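Local coordinates for diaminopimelate decarboxylase (Helicobacter pylori, PDB 2QGH), which catalyses the PLP-dependent decarboxylation of meso-diaminopimelate to L-lysine, the last step of lysine biosynthesis, at residues T33-Y38 against E290-V295; S69-L74 against I92-K97; R389-E394 against V404-E409. All coordinates share one frame; numbering follows the deposited sequence.

Contact 1 (T33-Y38 against E290-V295)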
loop_
_atom_site.group_PDB
_atom_site.type_symbol
_atom_site.label_atom_id
_atom_site.label_comp_id
_atom_site.label_asym_id
_atom_site.label_seq_id
_atom_site.Cartn_x
_atom_site.Cartn_y
_atom_site.Cartn_z
ATOM N N THR A 33 -18.659 9.191 -5.601
ATOM C CA THR A 33 -17.561 8.283 -5.939
ATOM C C THR A 33 -16.221 8.798 -5.380
ATOM O O THR A 33 -16.098 9.971 -5.025
ATOM C CB THR A 33 -17.403 8.132 -7.476
ATOM O OG1 THR A 33 -17.186 9.419 -8.064
ATOM C CG2 THR A 33 -18.636 7.491 -8.087
ATOM N N PRO A 34 -15.203 7.926 -5.283
ATOM C CA PRO A 34 -15.247 6.507 -5.659
ATOM C C PRO A 34 -15.612 5.679 -4.431
ATOM O O PRO A 34 -15.433 6.122 -3.297
ATOM C CB PRO A 34 -13.822 6.236 -6.126
ATOM C CG PRO A 34 -13.013 7.060 -5.136
ATOM C CD PRO A 34 -13.809 8.363 -5.043
ATOM N N PHE A 35 -16.141 4.487 -4.645
ATOM C CA PHE A 35 -16.479 3.647 -3.514
ATOM C C PHE A 35 -16.476 2.179 -3.866
ATOM O O PHE A 35 -16.451 1.806 -5.033
ATOM C CB PHE A 35 -17.841 4.037 -2.930
ATOM C CG PHE A 35 -18.974 4.036 -3.931
ATOM C CD1 PHE A 35 -19.381 5.218 -4.544
ATOM C CD2 PHE A 35 -19.668 2.863 -4.218
ATOM C CE1 PHE A 35 -20.467 5.234 -5.426
ATOM C CE2 PHE A 35 -20.754 2.869 -5.096
ATOM C CZ PHE A 35 -21.156 4.057 -5.701
ATOM N N TYR A 36 -16.457 1.342 -2.842
ATOM C CA TYR A 36 -16.504 -0.087 -3.051
ATOM C C TYR A 36 -17.963 -0.525 -2.913
ATOM O O TYR A 36 -18.668 -0.069 -2.013
ATOM C CB TYR A 36 -15.639 -0.796 -2.009
ATOM C CG TYR A 36 -14.159 -0.803 -2.335
ATOM C CD1 TYR A 36 -13.644 -1.681 -3.284
ATOM C CD2 TYR A 36 -13.272 0.056 -1.685
ATOM C CE1 TYR A 36 -12.288 -1.716 -3.579
ATOM C CE2 TYR A 36 -11.906 0.032 -1.976
ATOM C CZ TYR A 36 -11.425 -0.862 -2.921
ATOM O OH TYR A 36 -10.080 -0.923 -3.195
ATOM N N LEU A 37 -18.415 -1.389 -3.817
ATOM C CA LEU A 37 -19.784 -1.911 -3.778
ATOM C C LEU A 37 -19.726 -3.440 -3.785
ATOM O O LEU A 37 -19.113 -4.042 -4.676
ATOM C CB LEU A 37 -20.587 -1.423 -4.989
ATOM C CG LEU A 37 -22.068 -1.820 -5.055
ATOM C CD1 LEU A 37 -22.821 -1.239 -3.868
ATOM C CD2 LEU A 37 -22.666 -1.318 -6.364
ATOM N N TYR A 38 -20.366 -4.062 -2.798
ATOM C CA TYR A 38 -20.357 -5.519 -2.685
ATOM C C TYR A 38 -21.713 -6.190 -2.851
ATOM O O TYR A 38 -22.672 -5.843 -2.158
ATOM C CB TYR A 38 -19.796 -5.951 -1.327
ATOM C CG TYR A 38 -18.401 -5.454 -1.032
ATOM C CD1 TYR A 38 -18.185 -4.178 -0.508
ATOM C CD2 TYR A 38 -17.292 -6.254 -1.301
ATOM C CE1 TYR A 38 -16.894 -3.717 -0.263
ATOM C CE2 TYR A 38 -16.008 -5.803 -1.066
ATOM C CZ TYR A 38 -15.810 -4.536 -0.548
ATOM O OH TYR A 38 -14.524 -4.100 -0.334
ATOM N N GLU A 290 -16.778 -4.497 -6.276
ATOM C CA GLU A 290 -16.416 -3.680 -7.415
ATOM C C GLU A 290 -16.099 -2.251 -7.009
ATOM O O GLU A 290 -16.697 -1.705 -6.082
ATOM C CB GLU A 290 -17.528 -3.721 -8.459
ATOM C CG GLU A 290 -17.559 -5.063 -9.163
ATOM C CD GLU A 290 -18.516 -5.114 -10.327
ATOM O OE1 GLU A 290 -18.355 -6.021 -11.177
ATOM O OE2 GLU A 290 -19.428 -4.260 -10.387
ATOM N N LEU A 291 -15.125 -1.668 -7.695
ATOM C CA LEU A 291 -14.698 -0.305 -7.430
ATOM C C LEU A 291 -15.343 0.663 -8.429
ATOM O O LEU A 291 -14.923 0.767 -9.586
ATOM C CB LEU A 291 -13.170 -0.220 -7.501
ATOM C CG LEU A 291 -12.480 1.115 -7.215
ATOM C CD1 LEU A 291 -13.106 1.806 -6.009
ATOM C CD2 LEU A 291 -11.002 0.852 -6.987
ATOM N N ILE A 292 -16.377 1.355 -7.961
ATOM C CA ILE A 292 -17.100 2.318 -8.775
ATOM C C ILE A 292 -16.395 3.659 -8.636
ATOM O O ILE A 292 -16.262 4.199 -7.534
ATOM C CB ILE A 292 -18.571 2.471 -8.299
ATOM C CG1 ILE A 292 -19.208 1.090 -8.087
ATOM C CG2 ILE A 292 -19.362 3.287 -9.315
ATOM C CD1 ILE A 292 -19.137 0.179 -9.287
ATOM N N THR A 293 -15.958 4.192 -9.767
ATOM C CA THR A 293 -15.237 5.446 -9.807
ATOM C C THR A 293 -15.749 6.293 -10.971
ATOM O O THR A 293 -16.138 5.766 -12.020
ATOM C CB THR A 293 -13.744 5.173 -9.984
ATOM O OG1 THR A 293 -13.037 6.405 -10.124
ATOM C CG2 THR A 293 -13.516 4.312 -11.204
ATOM N N GLN A 294 -15.735 7.608 -10.778
ATOM C CA GLN A 294 -16.214 8.549 -11.787
ATOM C C GLN A 294 -15.092 9.108 -12.650
ATOM O O GLN A 294 -13.955 9.228 -12.203
ATOM C CB GLN A 294 -16.955 9.696 -11.088
ATOM C CG GLN A 294 -17.286 10.869 -11.980
ATOM C CD GLN A 294 -18.042 11.959 -11.247
ATOM O OE1 GLN A 294 -18.270 13.036 -11.790
ATOM N NE2 GLN A 294 -18.441 11.682 -10.011
ATOM N N VAL A 295 -15.418 9.451 -13.892
ATOM C CA VAL A 295 -14.429 10.012 -14.810
ATOM C C VAL A 295 -14.287 11.510 -14.553
ATOM O O VAL A 295 -15.280 12.223 -14.494
ATOM C CB VAL A 295 -14.852 9.823 -16.278
ATOM C CG1 VAL A 295 -13.811 10.448 -17.208
ATOM C CG2 VAL A 295 -15.029 8.351 -16.580
#
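Phe35 and Leu37 pair with Ile292 and Glu290 as hydrogen-bonded positions of an antiparallel sheet, with Tyr36 and Leu291 forming the non-hydrogen-bonded pair between them. Four backbone bonds result, among them Phe35 N to Ile292 O at 2.9 Å and Ile292 N to Phe35 O at 3.0 Å. The short strand segments meet at 139°, well away from exactly antiparallel. Before the strand, the cis peptide bond preceding Pro34 turns the chain, and Pro34 CA comes to 3.1 Å from Ile292 O as a CA-H...O contact.

Two CH-pi contacts lie on the two faces of the sheet. Phe35 has CG placed between its backbone N and carbonyl carbon (chi1 55°), which swings the ring over its partner, and Ile292 CB sits 4.1 Å from the Phe35 ring centroid, offset toward the rim. On the other face, Leu291 CD1 stands almost centrally above the Tyr36 ring, 4.3 Å from its centroid.

The polar contact involves Gln294, whose extended chain carries NE2 to Thr33 OG1 at 3.2 Å; that hydroxyl also bonds Asp310, as does Thr293 OG1.

Strand 393-397 continues the sheet beyond strand 35-39, running parallel to it, while strand 369-372 flanks 289-299. Helix 24-30 packs Phe28 against Phe35 and Ile292, and Leu27 against Leu37.

Contact 2 (S69-L74 against I92-K97)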
loop_
_atom_site.group_PDB
_atom_site.type_symbol
_atom_site.label_atom_id
_atom_site.label_comp_id
_atom_site.label_asym_id
_atom_site.label_seq_id
_atom_site.Cartn_x
_atom_site.Cartn_y
_atom_site.Cartn_z
ATOM N N SER A 69 -11.731 -8.035 5.418
ATOM C CA SER A 69 -12.147 -8.172 6.809
ATOM C C SER A 69 -13.293 -7.268 7.237
ATOM O O SER A 69 -13.533 -7.115 8.440
ATOM C CB SER A 69 -10.962 -7.895 7.736
ATOM O OG SER A 69 -9.922 -8.820 7.512
ATOM N N ASN A 70 -13.996 -6.664 6.281
ATOM C CA ASN A 70 -15.100 -5.786 6.644
ATOM C C ASN A 70 -16.070 -6.507 7.600
ATOM O O ASN A 70 -16.509 -7.636 7.349
ATOM C CB ASN A 70 -15.814 -5.275 5.387
ATOM C CG ASN A 70 -17.028 -4.416 5.709
ATOM O OD1 ASN A 70 -18.122 -4.933 5.954
ATOM N ND2 ASN A 70 -16.838 -3.101 5.721
ATOM N N LEU A 71 -16.360 -5.844 8.717
ATOM C CA LEU A 71 -17.243 -6.362 9.753
ATOM C C LEU A 71 -18.559 -6.932 9.245
ATOM O O LEU A 71 -19.004 -7.973 9.709
ATOM C CB LEU A 71 -17.529 -5.260 10.773
ATOM C CG LEU A 71 -16.728 -5.258 12.075
ATOM C CD1 LEU A 71 -15.296 -5.675 11.818
ATOM C CD2 LEU A 71 -16.796 -3.876 12.693
ATOM N N SER A 72 -19.176 -6.238 8.294
ATOM C CA SER A 72 -20.446 -6.673 7.739
ATOM C C SER A 72 -20.330 -7.970 6.971
ATOM O O SER A 72 -21.156 -8.868 7.145
ATOM C CB SER A 72 -21.037 -5.586 6.843
ATOM O OG SER A 72 -21.534 -4.529 7.636
ATOM N N ILE A 73 -19.313 -8.090 6.128
ATOM C CA ILE A 73 -19.175 -9.326 5.381
ATOM C C ILE A 73 -18.818 -10.488 6.317
ATOM O O ILE A 73 -19.309 -11.603 6.133
ATOM C CB ILE A 73 -18.124 -9.219 4.252
ATOM C CG1 ILE A 73 -16.976 -10.191 4.527
ATOM C CG2 ILE A 73 -17.678 -7.775 4.093
ATOM C CD1 ILE A 73 -16.034 -10.375 3.390
ATOM N N LEU A 74 -17.971 -10.234 7.314
ATOM C CA LEU A 74 -17.597 -11.285 8.251
ATOM C C LEU A 74 -18.847 -11.763 8.998
ATOM O O LEU A 74 -18.982 -12.945 9.321
ATOM C CB LEU A 74 -16.554 -10.782 9.258
ATOM C CG LEU A 74 -15.137 -10.459 8.755
ATOM C CD1 LEU A 74 -14.279 -10.006 9.917
ATOM C CD2 LEU A 74 -14.517 -11.679 8.112
ATOM N N ILE A 92 -8.343 -11.643 14.512
ATOM C CA ILE A 92 -9.048 -12.522 15.422
ATOM C C ILE A 92 -10.141 -11.707 16.117
ATOM O O ILE A 92 -11.288 -12.162 16.246
ATOM C CB ILE A 92 -8.090 -13.127 16.478
ATOM C CG1 ILE A 92 -7.041 -13.999 15.785
ATOM C CG2 ILE A 92 -8.872 -13.945 17.497
ATOM C CD1 ILE A 92 -6.111 -14.716 16.739
ATOM N N GLN A 93 -9.793 -10.496 16.551
ATOM C CA GLN A 93 -10.767 -9.647 17.219
ATOM C C GLN A 93 -11.911 -9.290 16.289
ATOM O O GLN A 93 -13.064 -9.290 16.711
ATOM C CB GLN A 93 -10.106 -8.377 17.778
ATOM C CG GLN A 93 -9.099 -8.668 18.896
ATOM C CD GLN A 93 -8.759 -7.441 19.738
ATOM O OE1 GLN A 93 -7.943 -7.517 20.669
ATOM N NE2 GLN A 93 -9.393 -6.311 19.429
ATOM N N ARG A 94 -11.602 -8.986 15.028
ATOM C CA ARG A 94 -12.647 -8.659 14.050
ATOM C C ARG A 94 -13.616 -9.834 13.917
ATOM O O ARG A 94 -14.830 -9.666 14.024
ATOM C CB ARG A 94 -12.051 -8.394 12.669
ATOM C CG ARG A 94 -11.353 -7.055 12.479
ATOM C CD ARG A 94 -10.773 -7.000 11.075
ATOM N NE ARG A 94 -10.468 -5.646 10.618
ATOM C CZ ARG A 94 -11.371 -4.773 10.188
ATOM N NH1 ARG A 94 -12.649 -5.106 10.149
ATOM N NH2 ARG A 94 -10.995 -3.562 9.792
ATOM N N ALA A 95 -13.054 -11.017 13.672
ATOM C CA ALA A 95 -13.829 -12.238 13.503
ATOM C C ALA A 95 -14.772 -12.503 14.667
ATOM O O ALA A 95 -15.958 -12.777 14.461
ATOM C CB ALA A 95 -12.894 -13.430 13.314
ATOM N N LEU A 96 -14.241 -12.428 15.885
ATOM C CA LEU A 96 -15.040 -12.662 17.087
ATOM C C LEU A 96 -16.145 -11.629 17.221
ATOM O O LEU A 96 -17.264 -11.949 17.606
ATOM C CB LEU A 96 -14.154 -12.619 18.335
ATOM C CG LEU A 96 -13.217 -13.810 18.548
ATOM C CD1 LEU A 96 -12.327 -13.556 19.756
ATOM C CD2 LEU A 96 -14.031 -15.072 18.735
ATOM N N LYS A 97 -15.816 -10.389 16.898
ATOM C CA LYS A 97 -16.761 -9.283 16.982
ATOM C C LYS A 97 -17.866 -9.422 15.934
ATOM O O LYS A 97 -18.967 -8.918 16.122
ATOM C CB LYS A 97 -16.009 -7.959 16.788
ATOM C CG LYS A 97 -16.842 -6.695 16.986
ATOM C CD LYS A 97 -15.978 -5.447 16.758
ATOM C CE LYS A 97 -16.780 -4.158 16.895
ATOM N NZ LYS A 97 -17.194 -3.886 18.305
#
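Leu71 and Leu74, in the first turn of helix 71-79, approach Arg94 and Ala95 of helix 89-97, with CA atoms 6.7 Å apart for Leu71 and Arg94 and 6.5 Å for Leu74 and Ala95. These are consecutive outer helices of the eight-stranded beta/alpha barrel that forms the pyridoxal-binding domain, each following a barrel strand.

Arg94 carries most of the contact. Its chain, extended from CG to NE, leaves the helix with CG anti to the carbonyl carbon (chi1 -76°) and reaches the loop before helix 71-79. At its base, Leu74 CD1 packs against Arg94 CB at 3.9 Å, the two side chains crossing at about a right angle. Farther along, Ser69 CB touches Arg94 CD at 3.5 Å and covers one face of the guanidinium. Leu71 also crosses the arginine steeply, bringing CD1 up obliquely to NH1. Although Ser69 O lies close to NH1, the angle is too poor for a hydrogen bond; the charge is instead met by Glu418 of the second subunit in a salt bridge. Lys97 likewise pairs with Glu419 of that subunit, while its CE lies beside Leu71 CD2. The contact therefore lies at the dimer interface, where Trp415 of the second subunit packs on both Arg94 and Lys97.

Asn70, whose amide has its strongest partner in Ile405, is the N-cap of helix 71-79: its OD1 accepts weak bonds from Ser72 N at 2.9 Å and Ile73 N at 3.4 Å.

Contact 3 (R389-E394 against V404-E409)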
loop_
_atom_site.group_PDB
_atom_site.type_symbol
_atom_site.label_atom_id
_atom_site.label_comp_id
_atom_site.label_asym_id
_atom_site.label_seq_id
_atom_site.Cartn_x
_atom_site.Cartn_y
_atom_site.Cartn_z
ATOM N N ARG A 389 -5.408 10.916 0.865
ATOM C CA ARG A 389 -6.719 10.634 0.292
ATOM C C ARG A 389 -7.413 9.730 1.314
ATOM O O ARG A 389 -6.921 8.654 1.637
ATOM C CB ARG A 389 -6.579 9.910 -1.066
ATOM C CG ARG A 389 -5.820 10.700 -2.153
ATOM C CD ARG A 389 -5.677 9.932 -3.482
ATOM N NE ARG A 389 -6.901 9.973 -4.289
ATOM C CZ ARG A 389 -7.808 9.006 -4.330
ATOM N NH1 ARG A 389 -7.632 7.910 -3.619
ATOM N NH2 ARG A 389 -8.897 9.139 -5.064
ATOM N N PRO A 390 -8.565 10.160 1.847
ATOM C CA PRO A 390 -9.272 9.338 2.839
ATOM C C PRO A 390 -9.727 7.975 2.292
ATOM O O PRO A 390 -10.007 7.841 1.097
ATOM C CB PRO A 390 -10.457 10.223 3.235
ATOM C CG PRO A 390 -9.952 11.624 2.970
ATOM C CD PRO A 390 -9.242 11.453 1.652
ATOM N N LYS A 391 -9.793 6.972 3.165
ATOM C CA LYS A 391 -10.244 5.644 2.758
ATOM C C LYS A 391 -11.676 5.742 2.265
ATOM O O LYS A 391 -12.483 6.465 2.829
ATOM C CB LYS A 391 -10.174 4.658 3.923
ATOM C CG LYS A 391 -8.758 4.344 4.348
ATOM C CD LYS A 391 -8.650 2.984 5.011
ATOM C CE LYS A 391 -7.203 2.531 5.028
ATOM N NZ LYS A 391 -7.034 1.112 5.489
ATOM N N LEU A 392 -11.987 4.990 1.221
ATOM C CA LEU A 392 -13.307 5.012 0.611
ATOM C C LEU A 392 -14.503 4.479 1.412
ATOM O O LEU A 392 -14.365 3.769 2.420
ATOM C CB LEU A 392 -13.244 4.264 -0.724
ATOM C CG LEU A 392 -12.070 4.643 -1.624
ATOM C CD1 LEU A 392 -12.114 3.828 -2.918
ATOM C CD2 LEU A 392 -12.124 6.138 -1.906
ATOM N N LEU A 393 -15.679 4.846 0.915
ATOM C CA LEU A 393 -16.977 4.441 1.439
ATOM C C LEU A 393 -17.218 3.033 0.889
ATOM O O LEU A 393 -16.960 2.764 -0.283
ATOM C CB LEU A 393 -18.056 5.388 0.895
ATOM C CG LEU A 393 -19.528 4.948 0.870
ATOM C CD1 LEU A 393 -20.153 5.153 2.239
ATOM C CD2 LEU A 393 -20.295 5.760 -0.183
ATOM N N GLU A 394 -17.703 2.134 1.728
ATOM C CA GLU A 394 -17.970 0.784 1.273
ATOM C C GLU A 394 -19.451 0.493 1.439
ATOM O O GLU A 394 -19.995 0.630 2.528
ATOM C CB GLU A 394 -17.117 -0.228 2.052
ATOM C CG GLU A 394 -15.671 -0.287 1.579
ATOM C CD GLU A 394 -14.875 -1.419 2.221
ATOM O OE1 GLU A 394 -14.605 -1.360 3.438
ATOM O OE2 GLU A 394 -14.519 -2.375 1.504
ATOM N N VAL A 404 -24.652 1.149 3.821
ATOM C CA VAL A 404 -23.238 1.430 4.041
ATOM C C VAL A 404 -22.635 0.443 5.031
ATOM O O VAL A 404 -23.187 0.228 6.116
ATOM C CB VAL A 404 -23.041 2.891 4.575
ATOM C CG1 VAL A 404 -24.192 3.272 5.477
ATOM C CG2 VAL A 404 -21.729 3.019 5.335
ATOM N N ILE A 405 -21.517 -0.175 4.650
ATOM C CA ILE A 405 -20.844 -1.118 5.536
ATOM C C ILE A 405 -19.514 -0.553 6.044
ATOM O O ILE A 405 -18.842 -1.166 6.864
ATOM C CB ILE A 405 -20.661 -2.517 4.880
ATOM C CG1 ILE A 405 -19.927 -2.418 3.550
ATOM C CG2 ILE A 405 -22.029 -3.165 4.685
ATOM C CD1 ILE A 405 -19.619 -3.784 2.945
ATOM N N ARG A 406 -19.144 0.620 5.542
ATOM C CA ARG A 406 -17.956 1.346 6.008
ATOM C C ARG A 406 -18.102 2.802 5.594
ATOM O O ARG A 406 -18.078 3.135 4.411
ATOM C CB ARG A 406 -16.638 0.807 5.446
ATOM C CG ARG A 406 -15.445 1.515 6.095
ATOM C CD ARG A 406 -14.085 1.043 5.592
ATOM N NE ARG A 406 -13.791 1.537 4.248
ATOM C CZ ARG A 406 -12.638 1.334 3.613
ATOM N NH1 ARG A 406 -11.663 0.641 4.201
ATOM N NH2 ARG A 406 -12.454 1.821 2.390
ATOM N N LYS A 407 -18.259 3.676 6.570
ATOM C CA LYS A 407 -18.413 5.080 6.255
ATOM C C LYS A 407 -17.119 5.615 5.659
ATOM O O LYS A 407 -16.036 5.144 5.992
ATOM C CB LYS A 407 -18.778 5.864 7.515
ATOM C CG LYS A 407 -19.058 7.342 7.266
ATOM C CD LYS A 407 -20.332 7.541 6.437
ATOM C CE LYS A 407 -20.176 7.232 4.935
ATOM N NZ LYS A 407 -19.380 8.230 4.161
ATOM N N ARG A 408 -17.229 6.587 4.760
ATOM C CA ARG A 408 -16.034 7.165 4.164
ATOM C C ARG A 408 -15.289 7.961 5.228
ATOM O O ARG A 408 -15.891 8.523 6.140
ATOM C CB ARG A 408 -16.383 8.087 3.005
ATOM C CG ARG A 408 -15.158 8.495 2.192
ATOM C CD ARG A 408 -15.472 9.625 1.240
ATOM N NE ARG A 408 -16.639 9.318 0.420
ATOM C CZ ARG A 408 -16.679 8.406 -0.552
ATOM N NH1 ARG A 408 -15.606 7.676 -0.861
ATOM N NH2 ARG A 408 -17.818 8.222 -1.214
ATOM N N GLU A 409 -13.971 8.003 5.106
ATOM C CA GLU A 409 -13.141 8.724 6.059
ATOM C C GLU A 409 -13.189 10.241 5.830
ATOM O O GLU A 409 -13.161 10.713 4.687
ATOM C CB GLU A 409 -11.709 8.231 5.920
ATOM C CG GLU A 409 -11.030 7.858 7.214
ATOM C CD GLU A 409 -9.830 6.974 6.958
ATOM O OE1 GLU A 409 -9.153 7.202 5.931
ATOM O OE2 GLU A 409 -9.566 6.062 7.777
HETATM O O HOH W 1 -10.200 2.519 0.504
HETATM O O HOH W 2 -13.274 4.374 5.411
#
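Arg406 pairs with Glu394 across the hairpin, and its side chain runs back along the other segment. Arg406 CB packs on Glu394 CB at 3.6 Å. With CG anti to the backbone N (chi1 -174°), the chain runs straight to CD; CG and CD both pass Glu394 OE1, at 4.0 and 3.3 Å. It then bends at chi3 (74°) to bring the guanidinium over to Leu392. NE and NH2 both donate to Leu392 O, side-on, at 2.9 and 2.7 Å; the oxygen is tilted from the guanidinium plane. NH1 lies 3.9 Å from Lys391 CD. Glu394 OE1 lies over one face, making a salt bridge to NE by charge alone, since no N-H points at it. Lys391 CB covers the opposite face, and a water at the guanidinium edge accepts from both NH2 and Leu392 N. This grip should limit rotation of the guanidinium.

Glu394 and Arg406 sit at the open end of the hairpin of strands 393-397 and 402-406, where a classic beta bulge puts Ile405 and Arg406 both opposite Glu394; beyond it the chains run on as loops. Glu394 O accepts from Ile405 N at 2.7 Å and from Arg406 N, and Glu394 N returns a bond to a lone pair of Arg406 O. Glu394 OE2 turns to Tyr38 and Ser380.

Glu409 lies alongside Lys391. Lys391 N meets Glu409 OE1 from above the carboxylate plane at 2.8 Å, in a nearly straight bond (172°), and Glu409 N donates to Lys391 O. OE1 has a further partner in Gln385, whereas Lys391 NZ reaches Gln385 of the second subunit. The Arg408 guanidinium is laid with one face on Leu393 CB, and its NH1 donates to Pro34 O.

In the fold
Contacts 1 and 3 share one mixed sheet, in which strands 35-39 and 393-397 are neighbours; their centres are 11 Å apart. Tyr38 OH lies 2.5 Å from Glu394 OE2, and Pro34 CG packs on Leu392 CD2 at 3.5 Å. Contact 2 belongs to the barrel and is nested in the chain between the two segments of contact 1, without touching it. It meets contact 3 where Asn70 ND2 is 3.0 Å from Ile405 O, so the bulge is tied to a barrel helix. Contacts 2 and 3 both reach the second subunit. The Ser69 side chain is about 11 Å from bound PLP, and that of Tyr36 about 11 Å from bound lysine.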